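Local coordinates for protein GphF (Cystobacter violaceus, PDB 6MFC) that is a GNAT-like decarboxylase that probably acts in the initiation of polyketide biosynthesis, at residues 56-61 / 81-86; 68-73 / 133-138; 160-165 / 207-212; 62-67 / 103-108. All blocks are in the same frame, centred on the assembly; numbering follows the deposited sequence.

In the fold
Helix 55-64 opens two contacts in succession. Contact 1 closes first, after the chain has run up strand 70-74 and back along strand 77-87, and it fastens the helix to that second strand. Contact 4 starts in the last turn of the helix and closes later, on the 103-108 loop that leads to strand 111-119. Contact 2 opens at residues 68-73 and closes on helix 128-140, so contacts 1, 2 and 4 all cross one another. Helices 55-64 and 128-140 thereby cover the two faces of one mixed sheet. Contact 3 follows in series, on the opposite side of the chain's centre from the others, and joins helix 159-162 to the loop before strand 212-218.

Contact 1. Residues 56-61 / 81-86; sequences AELLRR and ATYAQR
Arg61 lays its side chain over the Tyr83 ring, the main meeting of helix 55-64 with strand 77-87. Its CG is anti to the carbonyl carbon (chi1 -58°) and the chain runs extended to NE, which carries the guanidinium across the ring. CD packs 3.6 Å from Tyr83 CG, and CZ lies 4.9 Å from the ring centroid, over the face, in a cation-pi contact. The guanidinium plane stands 75° to the ring, and NH1 comes 3.4 Å from Tyr83 CD2. At the phenol end Leu58 CD2 packs 3.6 Å from Tyr83 CZ, a branched apolar group suited to this buried site. Arg60 NH2 donates to Gln85 OE1 at 3.2 Å from above the amide's carbonyl plane; Gln85 NE2 is held by Leu101 O and Gln113 OE1, fixing its rotation. Glu57 OE2 takes Arg61 NE on its anti lone pair at 3.1 Å and Arg60 NE from the syn side at 3.2 Å. This Glu57-Arg60-Arg61 salt-bridge network belongs to a helix packed on the GNAT-type sheet; a glycerol, probably from the crystallisation liquor, lies near Arg61. Sharing Glu57 and leaning on a phenol face would be expected to offset the cost of burying Arg61's charge.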
loop_
_atom_site.group_PDB
_atom_site.type_symbol
_atom_site.label_atom_id
_atom_site.label_comp_id
_atom_site.label_asym_id
_atom_site.label_seq_id
_atom_site.Cartn_x
_atom_site.Cartn_y
_atom_site.Cartn_z
ATOM N N ALA A 56 -1.818 17.544 -2.395
ATOM C CA ALA A 56 -3.105 17.437 -3.073
ATOM C C ALA A 56 -3.588 15.992 -3.122
ATOM O O ALA A 56 -4.774 15.722 -2.894
ATOM C CB ALA A 56 -3.005 18.021 -4.480
ATOM N N GLU A 57 -2.687 15.051 -3.417
ATOM C CA GLU A 57 -3.087 13.648 -3.482
ATOM C C GLU A 57 -3.459 13.113 -2.106
ATOM O O GLU A 57 -4.442 12.376 -1.967
ATOM C CB GLU A 57 -1.972 12.802 -4.099
ATOM C CG GLU A 57 -2.241 11.301 -4.043
ATOM C CD GLU A 57 -3.494 10.896 -4.805
ATOM O OE1 GLU A 57 -3.837 11.573 -5.798
ATOM O OE2 GLU A 57 -4.139 9.900 -4.413
ATOM N N LEU A 58 -2.682 13.466 -1.078
ATOM C CA LEU A 58 -3.011 13.028 0.274
ATOM C C LEU A 58 -4.365 13.567 0.710
ATOM O O LEU A 58 -5.132 12.870 1.384
ATOM C CB LEU A 58 -1.916 13.457 1.250
ATOM C CG LEU A 58 -0.606 12.674 1.140
ATOM C CD1 LEU A 58 0.347 13.049 2.267
ATOM C CD2 LEU A 58 -0.880 11.177 1.134
ATOM N N LEU A 59 -4.684 14.806 0.328
ATOM C CA LEU A 59 -6.012 15.336 0.609
ATOM C C LEU A 59 -7.070 14.638 -0.234
ATOM O O LEU A 59 -8.188 14.398 0.237
ATOM C CB LEU A 59 -6.043 16.842 0.366
ATOM C CG LEU A 59 -7.373 17.541 0.648
ATOM C CD1 LEU A 59 -7.663 17.561 2.141
ATOM C CD2 LEU A 59 -7.377 18.945 0.075
ATOM N N ARG A 60 -6.732 14.300 -1.482
ATOM C CA ARG A 60 -7.681 13.625 -2.361
ATOM C C ARG A 60 -8.126 12.291 -1.777
ATOM O O ARG A 60 -9.296 11.912 -1.898
ATOM C CB ARG A 60 -7.059 13.417 -3.742
ATOM C CG ARG A 60 -8.054 12.975 -4.801
ATOM C CD ARG A 60 -7.447 11.966 -5.766
ATOM N NE ARG A 60 -7.205 10.670 -5.135
ATOM C CZ ARG A 60 -8.154 9.769 -4.893
ATOM N NH1 ARG A 60 -9.414 10.025 -5.222
ATOM N NH2 ARG A 60 -7.848 8.614 -4.317
ATOM N N ARG A 61 -7.207 11.564 -1.137
ATOM C CA ARG A 61 -7.549 10.259 -0.576
ATOM C C ARG A 61 -8.471 10.399 0.630
ATOM O O ARG A 61 -9.498 9.715 0.724
ATOM C CB ARG A 61 -6.278 9.508 -0.184
ATOM C CG ARG A 61 -5.298 9.295 -1.320
ATOM C CD ARG A 61 -4.010 8.679 -0.809
ATOM N NE ARG A 61 -2.997 8.594 -1.854
ATOM C CZ ARG A 61 -1.768 8.126 -1.663
ATOM N NH1 ARG A 61 -1.399 7.702 -0.463
ATOM N NH2 ARG A 61 -0.907 8.084 -2.671
ATOM N N ALA A 81 -0.109 5.774 8.901
ATOM C CA ALA A 81 -1.238 6.205 8.091
ATOM C C ALA A 81 -1.526 5.171 7.011
ATOM O O ALA A 81 -0.605 4.658 6.370
ATOM C CB ALA A 81 -0.974 7.572 7.445
ATOM N N THR A 82 -2.809 4.874 6.814
ATOM C CA THR A 82 -3.254 3.948 5.782
ATOM C C THR A 82 -4.354 4.601 4.960
ATOM O O THR A 82 -5.309 5.150 5.518
ATOM C CB THR A 82 -3.759 2.636 6.390
ATOM O OG1 THR A 82 -2.657 1.915 6.953
ATOM C CG2 THR A 82 -4.422 1.783 5.325
ATOM N N TYR A 83 -4.218 4.542 3.638
ATOM C CA TYR A 83 -5.207 5.074 2.715
ATOM C C TYR A 83 -5.824 3.937 1.914
ATOM O O TYR A 83 -5.155 2.950 1.593
ATOM C CB TYR A 83 -4.582 6.095 1.764
ATOM C CG TYR A 83 -3.743 7.142 2.459
ATOM C CD1 TYR A 83 -4.309 8.328 2.904
ATOM C CD2 TYR A 83 -2.385 6.945 2.664
ATOM C CE1 TYR A 83 -3.544 9.290 3.536
ATOM C CE2 TYR A 83 -1.612 7.901 3.296
ATOM C CZ TYR A 83 -2.196 9.072 3.731
ATOM O OH TYR A 83 -1.430 10.027 4.361
ATOM N N ALA A 84 -7.106 4.082 1.587
ATOM C CA ALA A 84 -7.798 3.051 0.831
ATOM C C ALA A 84 -9.013 3.652 0.141
ATOM O O ALA A 84 -9.591 4.635 0.612
ATOM C CB ALA A 84 -8.222 1.884 1.728
ATOM N N GLN A 85 -9.387 3.050 -0.985
ATOM C CA GLN A 85 -10.609 3.405 -1.690
ATOM C C GLN A 85 -11.255 2.131 -2.210
ATOM O O GLN A 85 -10.592 1.113 -2.417
ATOM C CB GLN A 85 -10.353 4.384 -2.844
ATOM C CG GLN A 85 -9.622 3.792 -4.037
ATOM C CD GLN A 85 -9.356 4.819 -5.122
ATOM O OE1 GLN A 85 -9.611 6.010 -4.941
ATOM N NE2 GLN A 85 -8.841 4.362 -6.258
ATOM N N ARG A 86 -12.566 2.199 -2.411
ATOM C CA ARG A 86 -13.348 1.047 -2.841
ATOM C C ARG A 86 -13.433 1.042 -4.362
ATOM O O ARG A 86 -13.901 2.015 -4.965
ATOM C CB ARG A 86 -14.740 1.088 -2.213
ATOM C CG ARG A 86 -15.521 -0.208 -2.317
ATOM C CD ARG A 86 -16.688 -0.204 -1.344
ATOM N NE ARG A 86 -17.390 -1.483 -1.317
ATOM C CZ ARG A 86 -18.284 -1.822 -0.396
ATOM N NH1 ARG A 86 -18.585 -0.977 0.581
ATOM N NH2 ARG A 86 -18.875 -3.007 -0.446
#

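Contact 2. Residues 68-73 / 133-138; sequences GCWVLL and LEFVLA
Trp70 reaches from strand 70-74 to helix 128-140 and meets Phe135 and Val136 there. Its CB points toward the helix, and with CG anti to the carbonyl carbon (chi1 -64°) the indole hangs between strand and helix. CG is already 4.0 Å from Phe135 CE1. The next two ring atoms come closer: Trp70 CD1 and NE1 both lie 3.6 Å from Phe135 CE1, which sits over one face of the indole, offset toward its rim. On the six-membered ring, CE3 meets Val136 CG2 at 4.2 Å, a looser apolar touch. The Phe135 ring turns its edge to that indole face, with centroids 5.1 Å apart and planes at 75°, which makes a T-shaped stack on the five-membered ring. Phe135 reaches across because its CG stands opposite the backbone N (chi1 -175°), and its ring also touches Ile28 of strand 27-30. Val136 CG2 also packs against Thr82 of the neighbouring strand 77-87, and the Trp70 ring meets that of His30. A broad, flat indole suits the place, since each of its rings finds its own partner. Helix 128-140 thus packs on the face of the GNAT-type sheet opposite helix 55-64. Since no hydrogen bond crosses here, cohesion probably comes from dispersion, with some help expected from the slightly positive C-H edge of Phe135 facing the electron-rich indole.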
loop_
_atom_site.group_PDB
_atom_site.type_symbol
_atom_site.label_atom_id
_atom_site.label_comp_id
_atom_site.label_asym_id
_atom_site.label_seq_id
_atom_site.Cartn_x
_atom_site.Cartn_y
_atom_site.Cartn_z
ATOM N N GLY A 68 -12.312 5.377 4.989
ATOM C CA GLY A 68 -11.416 4.349 4.501
ATOM C C GLY A 68 -9.959 4.716 4.689
ATOM O O GLY A 68 -9.075 4.135 4.054
ATOM N N CYS A 69 -9.698 5.685 5.562
ATOM C CA CYS A 69 -8.345 6.117 5.881
ATOM C C CYS A 69 -8.205 6.213 7.391
ATOM O O CYS A 69 -9.089 6.752 8.065
ATOM C CB CYS A 69 -8.021 7.463 5.221
ATOM S SG CYS A 69 -8.089 7.439 3.410
ATOM N N TRP A 70 -7.102 5.686 7.921
ATOM C CA TRP A 70 -6.853 5.677 9.354
ATOM C C TRP A 70 -5.459 6.205 9.654
ATOM O O TRP A 70 -4.552 6.129 8.822
ATOM C CB TRP A 70 -6.992 4.270 9.949
ATOM C CG TRP A 70 -8.369 3.705 9.853
ATOM C CD1 TRP A 70 -9.331 3.721 10.820
ATOM C CD2 TRP A 70 -8.940 3.032 8.727
ATOM N NE1 TRP A 70 -10.468 3.099 10.365
ATOM C CE2 TRP A 70 -10.254 2.668 9.083
ATOM C CE3 TRP A 70 -8.469 2.702 7.452
ATOM C CZ2 TRP A 70 -11.102 1.991 8.209
ATOM C CZ3 TRP A 70 -9.312 2.030 6.588
ATOM C CH2 TRP A 70 -10.613 1.682 6.969
ATOM N N VAL A 71 -5.300 6.738 10.862
ATOM C CA VAL A 71 -4.007 7.164 11.374
ATOM C C VAL A 71 -3.742 6.425 12.677
ATOM O O VAL A 71 -4.669 6.075 13.416
ATOM C CB VAL A 71 -3.934 8.691 11.587
ATOM C CG1 VAL A 71 -4.038 9.420 10.257
ATOM C CG2 VAL A 71 -5.031 9.148 12.537
ATOM N N LEU A 72 -2.466 6.175 12.949
ATOM C CA LEU A 72 -2.031 5.560 14.194
ATOM C C LEU A 72 -1.265 6.591 15.011
ATOM O O LEU A 72 -0.322 7.211 14.508
ATOM C CB LEU A 72 -1.162 4.328 13.930
ATOM C CG LEU A 72 -0.506 3.668 15.147
ATOM C CD1 LEU A 72 -1.521 3.399 16.247
ATOM C CD2 LEU A 72 0.176 2.380 14.735
ATOM N N LEU A 73 -1.675 6.772 16.262
ATOM C CA LEU A 73 -1.099 7.782 17.137
ATOM C C LEU A 73 -0.184 7.128 18.163
ATOM O O LEU A 73 -0.586 6.185 18.851
ATOM C CB LEU A 73 -2.197 8.575 17.848
ATOM C CG LEU A 73 -3.172 9.340 16.954
ATOM C CD1 LEU A 73 -4.131 10.150 17.801
ATOM C CD2 LEU A 73 -2.415 10.235 15.997
ATOM N N LEU A 133 -2.026 -3.034 9.062
ATOM C CA LEU A 133 -2.497 -3.950 8.030
ATOM C C LEU A 133 -3.597 -4.857 8.566
ATOM O O LEU A 133 -4.688 -4.936 7.990
ATOM C CB LEU A 133 -1.330 -4.778 7.490
ATOM C CG LEU A 133 -1.699 -5.856 6.470
ATOM C CD1 LEU A 133 -2.402 -5.244 5.270
ATOM C CD2 LEU A 133 -0.465 -6.628 6.034
ATOM N N GLU A 134 -3.328 -5.550 9.676
ATOM C CA GLU A 134 -4.341 -6.411 10.274
ATOM C C GLU A 134 -5.551 -5.626 10.760
ATOM O O GLU A 134 -6.636 -6.203 10.893
ATOM C CB GLU A 134 -3.737 -7.214 11.429
ATOM C CG GLU A 134 -2.914 -8.415 10.987
ATOM C CD GLU A 134 -3.765 -9.515 10.376
ATOM O OE1 GLU A 134 -4.989 -9.529 10.624
ATOM O OE2 GLU A 134 -3.210 -10.367 9.650
ATOM N N PHE A 135 -5.393 -4.327 11.026
ATOM C CA PHE A 135 -6.544 -3.502 11.373
ATOM C C PHE A 135 -7.418 -3.243 10.153
ATOM O O PHE A 135 -8.649 -3.320 10.235
ATOM C CB PHE A 135 -6.078 -2.183 11.991
ATOM C CG PHE A 135 -7.198 -1.321 12.500
ATOM C CD1 PHE A 135 -7.783 -0.366 11.685
ATOM C CD2 PHE A 135 -7.664 -1.462 13.798
ATOM C CE1 PHE A 135 -8.813 0.428 12.152
ATOM C CE2 PHE A 135 -8.693 -0.669 14.273
ATOM C CZ PHE A 135 -9.269 0.276 13.450
ATOM N N VAL A 136 -6.796 -2.926 9.014
ATOM C CA VAL A 136 -7.549 -2.708 7.782
ATOM C C VAL A 136 -8.241 -3.991 7.346
ATOM O O VAL A 136 -9.418 -3.983 6.967
ATOM C CB VAL A 136 -6.621 -2.167 6.679
ATOM C CG1 VAL A 136 -7.343 -2.131 5.340
ATOM C CG2 VAL A 136 -6.109 -0.789 7.052
ATOM N N LEU A 137 -7.518 -5.115 7.391
ATOM C CA LEU A 137 -8.108 -6.394 7.016
ATOM C C LEU A 137 -9.279 -6.745 7.923
ATOM O O LEU A 137 -10.279 -7.310 7.468
ATOM C CB LEU A 137 -7.044 -7.492 7.057
ATOM C CG LEU A 137 -5.861 -7.321 6.100
ATOM C CD1 LEU A 137 -4.835 -8.423 6.309
ATOM C CD2 LEU A 137 -6.344 -7.302 4.661
ATOM N N ALA A 138 -9.179 -6.407 9.210
ATOM C CA ALA A 138 -10.282 -6.670 10.128
ATOM C C ALA A 138 -11.438 -5.707 9.892
ATOM O O ALA A 138 -12.608 -6.096 9.992
ATOM C CB ALA A 138 -9.796 -6.584 11.574
#

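Contact 3. Residues 160-165 / 207-212; sequences RQRAKG and DNDGAG
Asp209 OD1 is gripped twice by one guanidinium. Arg162 NE donates to it at 3.2 Å and 156°, in a salt bridge, and Arg162 NH2 adds a weak bond to the same oxygen at 3.3 Å. The NE bond uses the syn lone pair of OD1 and lies almost in the guanidinium plane, but the carboxylate is tilted 38° from that plane, and OD2 stays 3.9 Å from Arg162 NE. The bridge is therefore forked onto one oxygen and is not a paired, two-oxygen one. A bend at chi3 (-57°) turns the end of the arginine toward the loop, where NH2 also approaches Asp207 O. Asp207 OD1, 4.9 Å from Arg162 NH2, is not in contact, though its charge may add a little attraction. Behind these charges, Asn208 OD1 accepts from Cys155 N and Tyr168 OH and pins the loop to the body of the protein. On the helical side, Gly165, with its positive phi, forms a Schellman motif after helix 159-162. The carboxylate itself is set by a type I' beta turn from Asn208 to Ala211; such turns favour residues that tolerate positive phi, Asn, Asp and Gly, at the two central positions, and Asp209-Gly210 fits.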
loop_
_atom_site.group_PDB
_atom_site.type_symbol
_atom_site.label_atom_id
_atom_site.label_comp_id
_atom_site.label_asym_id
_atom_site.label_seq_id
_atom_site.Cartn_x
_atom_site.Cartn_y
_atom_site.Cartn_z
ATOM N N ARG A 160 19.698 -5.256 -5.925
ATOM C CA ARG A 160 20.758 -6.198 -5.583
ATOM C C ARG A 160 20.581 -7.527 -6.306
ATOM O O ARG A 160 21.565 -8.239 -6.535
ATOM C CB ARG A 160 20.809 -6.424 -4.074
ATOM C CG ARG A 160 22.121 -7.021 -3.591
ATOM C CD ARG A 160 21.990 -7.583 -2.190
ATOM N NE ARG A 160 21.414 -6.613 -1.265
ATOM C CZ ARG A 160 21.219 -6.842 0.030
ATOM N NH1 ARG A 160 21.556 -8.013 0.555
ATOM N NH2 ARG A 160 20.687 -5.903 0.800
ATOM N N GLN A 161 19.348 -7.878 -6.668
ATOM C CA GLN A 161 19.099 -9.085 -7.445
ATOM C C GLN A 161 19.193 -8.841 -8.943
ATOM O O GLN A 161 19.535 -9.763 -9.693
ATOM C CB GLN A 161 17.724 -9.663 -7.104
ATOM C CG GLN A 161 17.569 -10.065 -5.648
ATOM C CD GLN A 161 18.494 -11.197 -5.251
ATOM O OE1 GLN A 161 18.835 -12.054 -6.068
ATOM N NE2 GLN A 161 18.906 -11.208 -3.990
ATOM N N ARG A 162 18.893 -7.621 -9.396
ATOM C CA ARG A 162 19.057 -7.302 -10.809
ATOM C C ARG A 162 20.520 -7.367 -11.222
ATOM O O ARG A 162 20.828 -7.695 -12.374
ATOM C CB ARG A 162 18.484 -5.918 -11.114
ATOM C CG ARG A 162 18.232 -5.676 -12.592
ATOM C CD ARG A 162 18.298 -4.199 -12.958
ATOM N NE ARG A 162 17.370 -3.383 -12.182
ATOM C CZ ARG A 162 17.737 -2.551 -11.212
ATOM N NH1 ARG A 162 19.018 -2.421 -10.899
ATOM N NH2 ARG A 162 16.823 -1.845 -10.560
ATOM N N ALA A 163 21.434 -7.057 -10.301
ATOM C CA ALA A 163 22.856 -7.158 -10.599
ATOM C C ALA A 163 23.329 -8.603 -10.659
ATOM O O ALA A 163 24.376 -8.875 -11.255
ATOM C CB ALA A 163 23.668 -6.381 -9.561
ATOM N N LYS A 164 22.588 -9.529 -10.055
ATOM C CA LYS A 164 22.878 -10.953 -10.144
ATOM C C LYS A 164 22.267 -11.600 -11.380
ATOM O O LYS A 164 22.369 -12.821 -11.539
ATOM C CB LYS A 164 22.374 -11.674 -8.888
ATOM C CG LYS A 164 23.045 -11.239 -7.594
ATOM C CD LYS A 164 22.160 -11.552 -6.396
ATOM C CE LYS A 164 22.863 -11.261 -5.080
ATOM N NZ LYS A 164 23.835 -12.329 -4.713
ATOM N N GLY A 165 21.637 -10.814 -12.254
ATOM C CA GLY A 165 20.987 -11.332 -13.436
ATOM C C GLY A 165 19.550 -11.764 -13.240
ATOM O O GLY A 165 18.878 -12.088 -14.229
ATOM N N ASP A 207 13.859 1.407 -8.775
ATOM C CA ASP A 207 14.294 0.192 -8.094
ATOM C C ASP A 207 13.383 -0.993 -8.390
ATOM O O ASP A 207 13.770 -2.137 -8.128
ATOM C CB ASP A 207 14.371 0.431 -6.586
ATOM C CG ASP A 207 15.499 1.368 -6.202
ATOM O OD1 ASP A 207 16.525 1.393 -6.915
ATOM O OD2 ASP A 207 15.364 2.077 -5.183
ATOM N N ASN A 208 12.187 -0.748 -8.921
ATOM C CA ASN A 208 11.286 -1.802 -9.366
ATOM C C ASN A 208 11.154 -1.846 -10.882
ATOM O O ASN A 208 10.254 -2.521 -11.394
ATOM C CB ASN A 208 9.910 -1.626 -8.721
ATOM C CG ASN A 208 9.889 -2.071 -7.273
ATOM O OD1 ASN A 208 9.328 -3.115 -6.943
ATOM N ND2 ASN A 208 10.510 -1.285 -6.399
ATOM N N ASP A 209 12.029 -1.146 -11.606
ATOM C CA ASP A 209 11.954 -1.055 -13.065
ATOM C C ASP A 209 10.585 -0.547 -13.506
ATOM O O ASP A 209 10.033 -0.972 -14.523
ATOM C CB ASP A 209 12.287 -2.399 -13.717
ATOM C CG ASP A 209 13.757 -2.754 -13.598
ATOM O OD1 ASP A 209 14.271 -2.791 -12.461
ATOM O OD2 ASP A 209 14.397 -3.003 -14.641
ATOM N N GLY A 210 10.029 0.375 -12.721
ATOM C CA GLY A 210 8.719 0.930 -12.985
ATOM C C GLY A 210 7.559 -0.016 -12.782
ATOM O O GLY A 210 6.414 0.383 -13.017
ATOM N N ALA A 211 7.808 -1.247 -12.346
ATOM C CA ALA A 211 6.750 -2.235 -12.244
ATOM C C ALA A 211 5.995 -2.094 -10.925
ATOM O O ALA A 211 6.370 -1.328 -10.034
ATOM C CB ALA A 211 7.319 -3.646 -12.379
ATOM N N GLY A 212 4.910 -2.855 -10.814
ATOM C CA GLY A 212 4.124 -2.919 -9.599
ATOM C C GLY A 212 3.508 -4.290 -9.410
ATOM O O GLY A 212 2.984 -4.876 -10.363
#

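Contact 4. Residues 62-67 / 103-108; sequences VTTEPR and GLHDPS
His105 presents its ring to two neighbours at the end of helix 55-64. The Glu65 carboxylate stands almost upright to it, the planes 81° apart, with Glu65 OE1 2.9 Å from His105 NE2. Thr64 passes alongside in the opposite sense, and its CG2 lies 3.3 Å from His105 ND1. That methyl points at the ring because it is anti to the backbone N, while OG1 turns back to Arg60 O in the preceding turn; threonine suits the place by offering one apolar and one polar branch. Glu65, bent at chi2, swings its carboxylate toward His105 NE2, and OE1 accepts a hydrogen bond from Arg86 N on strand 77-87. In this GNAT-family fold helix 55-64 leads into strand 70-74, and Glu65 is the first residue to leave helical backbone angles on the way. On the facing loop Pro107 CG lies over one face of the imidazole, toward the rim, 3.9 Å above the plane. Asp106 and Arg86 pair through the backbone, near the C-terminal end of strand 77-87. The Asp106 side chain turns the other way and makes an Asx turn: its OD1 accepts Ser108 N at 3.3 Å and Ser108 OG at 2.9 Å, both from the same face of the carboxylate.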
loop_
_atom_site.group_PDB
_atom_site.type_symbol
_atom_site.label_atom_id
_atom_site.label_comp_id
_atom_site.label_asym_id
_atom_site.label_seq_id
_atom_site.Cartn_x
_atom_site.Cartn_y
_atom_site.Cartn_z
ATOM N N VAL A 62 -8.113 11.277 1.569
ATOM C CA VAL A 62 -8.870 11.389 2.812
ATOM C C VAL A 62 -10.280 11.899 2.544
ATOM O O VAL A 62 -11.241 11.460 3.187
ATOM C CB VAL A 62 -8.119 12.287 3.811
ATOM C CG1 VAL A 62 -8.938 12.488 5.075
ATOM C CG2 VAL A 62 -6.763 11.682 4.141
ATOM N N THR A 63 -10.435 12.814 1.588
ATOM C CA THR A 63 -11.748 13.383 1.310
ATOM C C THR A 63 -12.590 12.520 0.378
ATOM O O THR A 63 -13.819 12.645 0.389
ATOM C CB THR A 63 -11.592 14.782 0.717
ATOM O OG1 THR A 63 -10.878 14.703 -0.524
ATOM C CG2 THR A 63 -10.827 15.679 1.682
ATOM N N THR A 64 -11.970 11.647 -0.418
ATOM C CA THR A 64 -12.741 10.797 -1.321
ATOM C C THR A 64 -13.332 9.599 -0.586
ATOM O O THR A 64 -14.518 9.286 -0.746
ATOM C CB THR A 64 -11.865 10.329 -2.484
ATOM O OG1 THR A 64 -11.381 11.471 -3.203
ATOM C CG2 THR A 64 -12.655 9.435 -3.428
ATOM N N GLU A 65 -12.520 8.916 0.221
ATOM C CA GLU A 65 -12.957 7.794 1.048
ATOM C C GLU A 65 -12.713 8.180 2.502
ATOM O O GLU A 65 -11.719 7.752 3.110
ATOM C CB GLU A 65 -12.217 6.508 0.681
ATOM C CG GLU A 65 -12.888 5.234 1.165
ATOM C CD GLU A 65 -13.910 4.704 0.179
ATOM O OE1 GLU A 65 -13.695 4.859 -1.043
ATOM O OE2 GLU A 65 -14.928 4.133 0.622
ATOM N N PRO A 66 -13.594 8.998 3.091
ATOM C CA PRO A 66 -13.331 9.488 4.456
ATOM C C PRO A 66 -13.270 8.386 5.495
ATOM O O PRO A 66 -12.415 8.433 6.388
ATOM C CB PRO A 66 -14.501 10.451 4.710
ATOM C CG PRO A 66 -15.009 10.811 3.350
ATOM C CD PRO A 66 -14.820 9.580 2.523
ATOM N N ARG A 67 -14.156 7.393 5.412
ATOM C CA ARG A 67 -14.147 6.267 6.338
ATOM C C ARG A 67 -13.303 5.103 5.834
ATOM O O ARG A 67 -13.549 3.951 6.214
ATOM C CB ARG A 67 -15.578 5.813 6.629
ATOM C CG ARG A 67 -16.386 6.835 7.416
ATOM C CD ARG A 67 -17.573 6.205 8.127
ATOM N NE ARG A 67 -18.776 6.177 7.302
ATOM C CZ ARG A 67 -19.967 5.777 7.738
ATOM N NH1 ARG A 67 -20.111 5.369 8.991
ATOM N NH2 ARG A 67 -21.013 5.786 6.923
ATOM N N GLY A 103 -9.719 7.316 -10.755
ATOM C CA GLY A 103 -10.805 6.902 -11.627
ATOM C C GLY A 103 -11.364 5.527 -11.321
ATOM O O GLY A 103 -12.465 5.204 -11.778
ATOM N N LEU A 104 -10.633 4.711 -10.561
ATOM C CA LEU A 104 -11.096 3.372 -10.223
ATOM C C LEU A 104 -12.127 3.362 -9.103
ATOM O O LEU A 104 -12.707 2.304 -8.835
ATOM C CB LEU A 104 -9.914 2.487 -9.816
ATOM C CG LEU A 104 -8.776 2.293 -10.817
ATOM C CD1 LEU A 104 -7.765 1.287 -10.281
ATOM C CD2 LEU A 104 -9.311 1.854 -12.168
ATOM N N HIS A 105 -12.366 4.499 -8.454
ATOM C CA HIS A 105 -13.222 4.532 -7.275
ATOM C C HIS A 105 -14.636 4.082 -7.615
ATOM O O HIS A 105 -15.324 4.714 -8.423
ATOM C CB HIS A 105 -13.241 5.939 -6.680
ATOM C CG HIS A 105 -13.987 6.034 -5.386
ATOM N ND1 HIS A 105 -14.587 7.198 -4.955
ATOM C CD2 HIS A 105 -14.230 5.108 -4.429
ATOM C CE1 HIS A 105 -15.168 6.984 -3.788
ATOM N NE2 HIS A 105 -14.967 5.724 -3.446
ATOM N N ASP A 106 -15.065 2.986 -6.994
ATOM C CA ASP A 106 -16.419 2.457 -7.154
ATOM C C ASP A 106 -17.003 2.226 -5.767
ATOM O O ASP A 106 -16.674 1.221 -5.112
ATOM C CB ASP A 106 -16.417 1.168 -7.967
ATOM C CG ASP A 106 -17.815 0.623 -8.205
ATOM O OD1 ASP A 106 -18.795 1.367 -7.986
ATOM O OD2 ASP A 106 -17.932 -0.553 -8.608
ATOM N N PRO A 107 -17.862 3.127 -5.282
ATOM C CA PRO A 107 -18.442 2.941 -3.940
ATOM C C PRO A 107 -19.253 1.667 -3.793
ATOM O O PRO A 107 -19.402 1.172 -2.668
ATOM C CB PRO A 107 -19.323 4.186 -3.764
ATOM C CG PRO A 107 -18.742 5.198 -4.704
ATOM C CD PRO A 107 -18.252 4.413 -5.883
ATOM N N SER A 108 -19.782 1.120 -4.884
ATOM C CA SER A 108 -20.534 -0.127 -4.847
ATOM C C SER A 108 -19.670 -1.343 -5.151
ATOM O O SER A 108 -20.205 -2.444 -5.311
ATOM C CB SER A 108 -21.706 -0.064 -5.831
ATOM O OG SER A 108 -21.248 0.082 -7.164
#